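Local coordinates for putative lipoprotein (Bacteroides fragilis, PDB 3QNK) that probably binds glycans at the outer membrane for uptake, as a lipoprotein of the SusD family, at residues E192-R197 with F454-R459. Residues are numbered along the deposited sequence; the frame is centred on the assembly and turned at random.
Sequences ELYDKR and FYDVRR
CD of Arg459 lies over one face of the Tyr194 ring, and this CH-pi contact joins helices 181-194 and 453-460 of a SusD-like fold, which includes an alpha-alpha superhelix. Tyr194 is the last residue of its helix; Arg459 is near the end of its own. Arg459 CD sits 3.9 Å from the centroid of the Tyr194 ring. The chain of Arg459 is extended from CG to NE, which carries the guanidinium on toward Leu193. Its plane is turned only 16° from that of the ring, but it meets Tyr194 CE1 obliquely, with Arg459 NE 3.5 Å from that carbon. On Leu193, CG approaches Arg459 NH1 at 3.6 Å, and CD2 also touches the guanidinium. With CG anti to the backbone N (chi1 -175°), Leu193 sets both atoms against this group; it also touches Tyr198 and Val201 of helix 198-209.

The outer end of the Tyr194 ring packs on Tyr455, with CE2 3.7 Å from Tyr455 CB. The Tyr455 ring itself leads away, and its OH bonds to Gln39. Phe120 also meets the Tyr194 ring.

Asp456 helps fix the rotation of the guanidinium. Arg459 NE and NH2 grip Asp456 side-on, both on Asp456 OD1, with NE 2.9 Å from it. NH2 comes from above the carboxylate plane, 57° out of it. NH1 has a salt bridge to Glu400, so two acids probably share the positive charge.

The side toward Lys196 is looser. Lys196 is exposed, and its CE stays 4.5 Å from Arg459 O. It has positive phi and is the C-prime residue of a Schellman motif, with Arg197 N bonded to Glu192 O. A water adds a polar link: it donates to Leu193 O at 2.7 Å and accepts from Arg459 NH1 at 3.1 Å.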
loop_
_atom_site.group_PDB
_atom_site.type_symbol
_atom_site.label_atom_id
_atom_site.label_comp_id
_atom_site.label_asym_id
_atom_site.label_seq_id
_atom_site.Cartn_x
_atom_site.Cartn_y
_atom_site.Cartn_z
ATOM N N GLU B 192 -27.122 9.949 4.182
ATOM C CA GLU B 192 -28.507 9.699 4.565
ATOM C C GLU B 192 -29.308 9.083 3.410
ATOM O O GLU B 192 -30.143 8.211 3.641
ATOM C CB GLU B 192 -29.195 10.988 5.049
ATOM C CG GLU B 192 -28.689 11.529 6.384
ATOM C CD GLU B 192 -29.039 12.976 6.717
ATOM O OE1 GLU B 192 -29.187 13.788 5.776
ATOM O OE2 GLU B 192 -29.142 13.310 7.922
ATOM N N LEU B 193 -29.043 9.512 2.164
ATOM C CA LEU B 193 -29.731 8.991 0.982
ATOM C C LEU B 193 -29.317 7.540 0.719
ATOM O O LEU B 193 -30.165 6.692 0.397
ATOM C CB LEU B 193 -29.442 9.882 -0.243
ATOM C CG LEU B 193 -30.190 9.556 -1.547
ATOM C CD1 LEU B 193 -31.695 9.776 -1.402
ATOM C CD2 LEU B 193 -29.650 10.360 -2.688
ATOM N N TYR B 194 -28.011 7.261 0.866
ATOM C CA TYR B 194 -27.432 5.925 0.703
ATOM C C TYR B 194 -28.086 4.951 1.691
ATOM O O TYR B 194 -28.368 3.835 1.281
ATOM C CB TYR B 194 -25.883 5.970 0.842
ATOM C CG TYR B 194 -25.155 6.358 -0.441
ATOM C CD1 TYR B 194 -25.734 7.228 -1.363
ATOM C CD2 TYR B 194 -23.927 5.792 -0.771
ATOM C CE1 TYR B 194 -25.113 7.522 -2.580
ATOM C CE2 TYR B 194 -23.276 6.107 -1.978
ATOM C CZ TYR B 194 -23.864 6.997 -2.867
ATOM O OH TYR B 194 -23.246 7.370 -4.039
ATOM N N ASP B 195 -28.461 5.406 2.917
ATOM C CA ASP B 195 -29.120 4.585 3.938
ATOM C C ASP B 195 -30.661 4.775 3.985
ATOM O O ASP B 195 -31.325 4.368 4.967
ATOM C CB ASP B 195 -28.514 4.846 5.332
ATOM C CG ASP B 195 -28.832 3.740 6.324
ATOM O OD1 ASP B 195 -29.006 2.569 5.882
ATOM O OD2 ASP B 195 -28.949 4.046 7.534
ATOM N N LYS B 196 -31.234 5.374 2.921
ATOM C CA LYS B 196 -32.676 5.569 2.753
ATOM C C LYS B 196 -33.348 6.326 3.939
ATOM O O LYS B 196 -34.537 6.107 4.223
ATOM C CB LYS B 196 -33.407 4.222 2.479
ATOM C CG LYS B 196 -32.867 3.448 1.284
ATOM C CD LYS B 196 -33.830 2.380 0.883
ATOM C CE LYS B 196 -33.530 1.723 -0.442
ATOM N NZ LYS B 196 -34.454 0.573 -0.691
ATOM N N ARG B 197 -32.617 7.281 4.554
ATOM C CA ARG B 197 -33.111 8.158 5.617
ATOM C C ARG B 197 -33.636 9.428 4.965
ATOM O O ARG B 197 -33.076 10.509 5.140
ATOM C CB ARG B 197 -31.980 8.467 6.633
ATOM C CG ARG B 197 -31.311 7.234 7.192
ATOM C CD ARG B 197 -30.315 7.574 8.267
ATOM N NE ARG B 197 -29.576 6.379 8.666
ATOM C CZ ARG B 197 -29.011 6.192 9.854
ATOM N NH1 ARG B 197 -29.092 7.130 10.793
ATOM N NH2 ARG B 197 -28.374 5.064 10.117
ATOM N N PHE B 454 -21.772 3.765 -10.062
ATOM C CA PHE B 454 -21.566 2.444 -9.517
ATOM C C PHE B 454 -22.370 2.298 -8.211
ATOM O O PHE B 454 -22.998 1.270 -7.993
ATOM C CB PHE B 454 -20.048 2.233 -9.323
ATOM C CG PHE B 454 -19.680 0.975 -8.594
ATOM C CD1 PHE B 454 -19.835 0.882 -7.206
ATOM C CD2 PHE B 454 -19.226 -0.132 -9.286
ATOM C CE1 PHE B 454 -19.551 -0.297 -6.545
ATOM C CE2 PHE B 454 -19.005 -1.336 -8.632
ATOM C CZ PHE B 454 -19.165 -1.413 -7.273
ATOM N N TYR B 455 -22.368 3.327 -7.355
ATOM C CA TYR B 455 -23.076 3.325 -6.075
ATOM C C TYR B 455 -24.558 3.607 -6.266
ATOM O O TYR B 455 -25.364 3.152 -5.459
ATOM C CB TYR B 455 -22.424 4.314 -5.110
ATOM C CG TYR B 455 -20.944 4.049 -4.935
ATOM C CD1 TYR B 455 -20.488 2.961 -4.181
ATOM C CD2 TYR B 455 -19.997 4.873 -5.537
ATOM C CE1 TYR B 455 -19.125 2.685 -4.059
ATOM C CE2 TYR B 455 -18.632 4.623 -5.406
ATOM C CZ TYR B 455 -18.201 3.526 -4.670
ATOM O OH TYR B 455 -16.855 3.332 -4.538
ATOM N N ASP B 456 -24.934 4.285 -7.359
ATOM C CA ASP B 456 -26.342 4.499 -7.667
ATOM C C ASP B 456 -26.992 3.147 -8.088
ATOM O O ASP B 456 -28.025 2.763 -7.541
ATOM C CB ASP B 456 -26.488 5.562 -8.745
ATOM C CG ASP B 456 -26.268 6.998 -8.260
ATOM O OD1 ASP B 456 -26.301 7.232 -7.015
ATOM O OD2 ASP B 456 -26.096 7.893 -9.119
ATOM N N VAL B 457 -26.308 2.379 -8.947
ATOM C CA VAL B 457 -26.743 1.058 -9.400
ATOM C C VAL B 457 -26.900 0.113 -8.182
ATOM O O VAL B 457 -27.871 -0.645 -8.099
ATOM C CB VAL B 457 -25.738 0.504 -10.459
ATOM C CG1 VAL B 457 -25.878 -1.002 -10.662
ATOM C CG2 VAL B 457 -25.886 1.235 -11.795
ATOM N N ARG B 458 -25.951 0.193 -7.243
ATOM C CA ARG B 458 -25.848 -0.622 -6.026
ATOM C C ARG B 458 -26.966 -0.325 -5.064
ATOM O O ARG B 458 -27.615 -1.259 -4.553
ATOM C CB ARG B 458 -24.490 -0.328 -5.358
ATOM C CG ARG B 458 -24.231 -1.068 -4.076
ATOM C CD ARG B 458 -22.745 -1.031 -3.760
ATOM N NE ARG B 458 -22.017 -2.156 -4.334
ATOM C CZ ARG B 458 -20.806 -2.512 -3.934
ATOM N NH1 ARG B 458 -20.197 -1.834 -2.970
ATOM N NH2 ARG B 458 -20.201 -3.561 -4.481
ATOM N N ARG B 459 -27.184 0.979 -4.786
ATOM C CA ARG B 459 -28.198 1.416 -3.826
ATOM C C ARG B 459 -29.608 1.279 -4.403
ATOM O O ARG B 459 -30.512 0.873 -3.676
ATOM C CB ARG B 459 -27.923 2.823 -3.290
ATOM C CG ARG B 459 -28.059 3.943 -4.293
ATOM C CD ARG B 459 -27.526 5.207 -3.693
ATOM N NE ARG B 459 -27.653 6.315 -4.626
ATOM C CZ ARG B 459 -28.724 7.084 -4.722
ATOM N NH1 ARG B 459 -29.770 6.884 -3.927
ATOM N NH2 ARG B 459 -28.761 8.061 -5.606
HETATM O O HOH W 1 -30.739 5.040 -1.638
#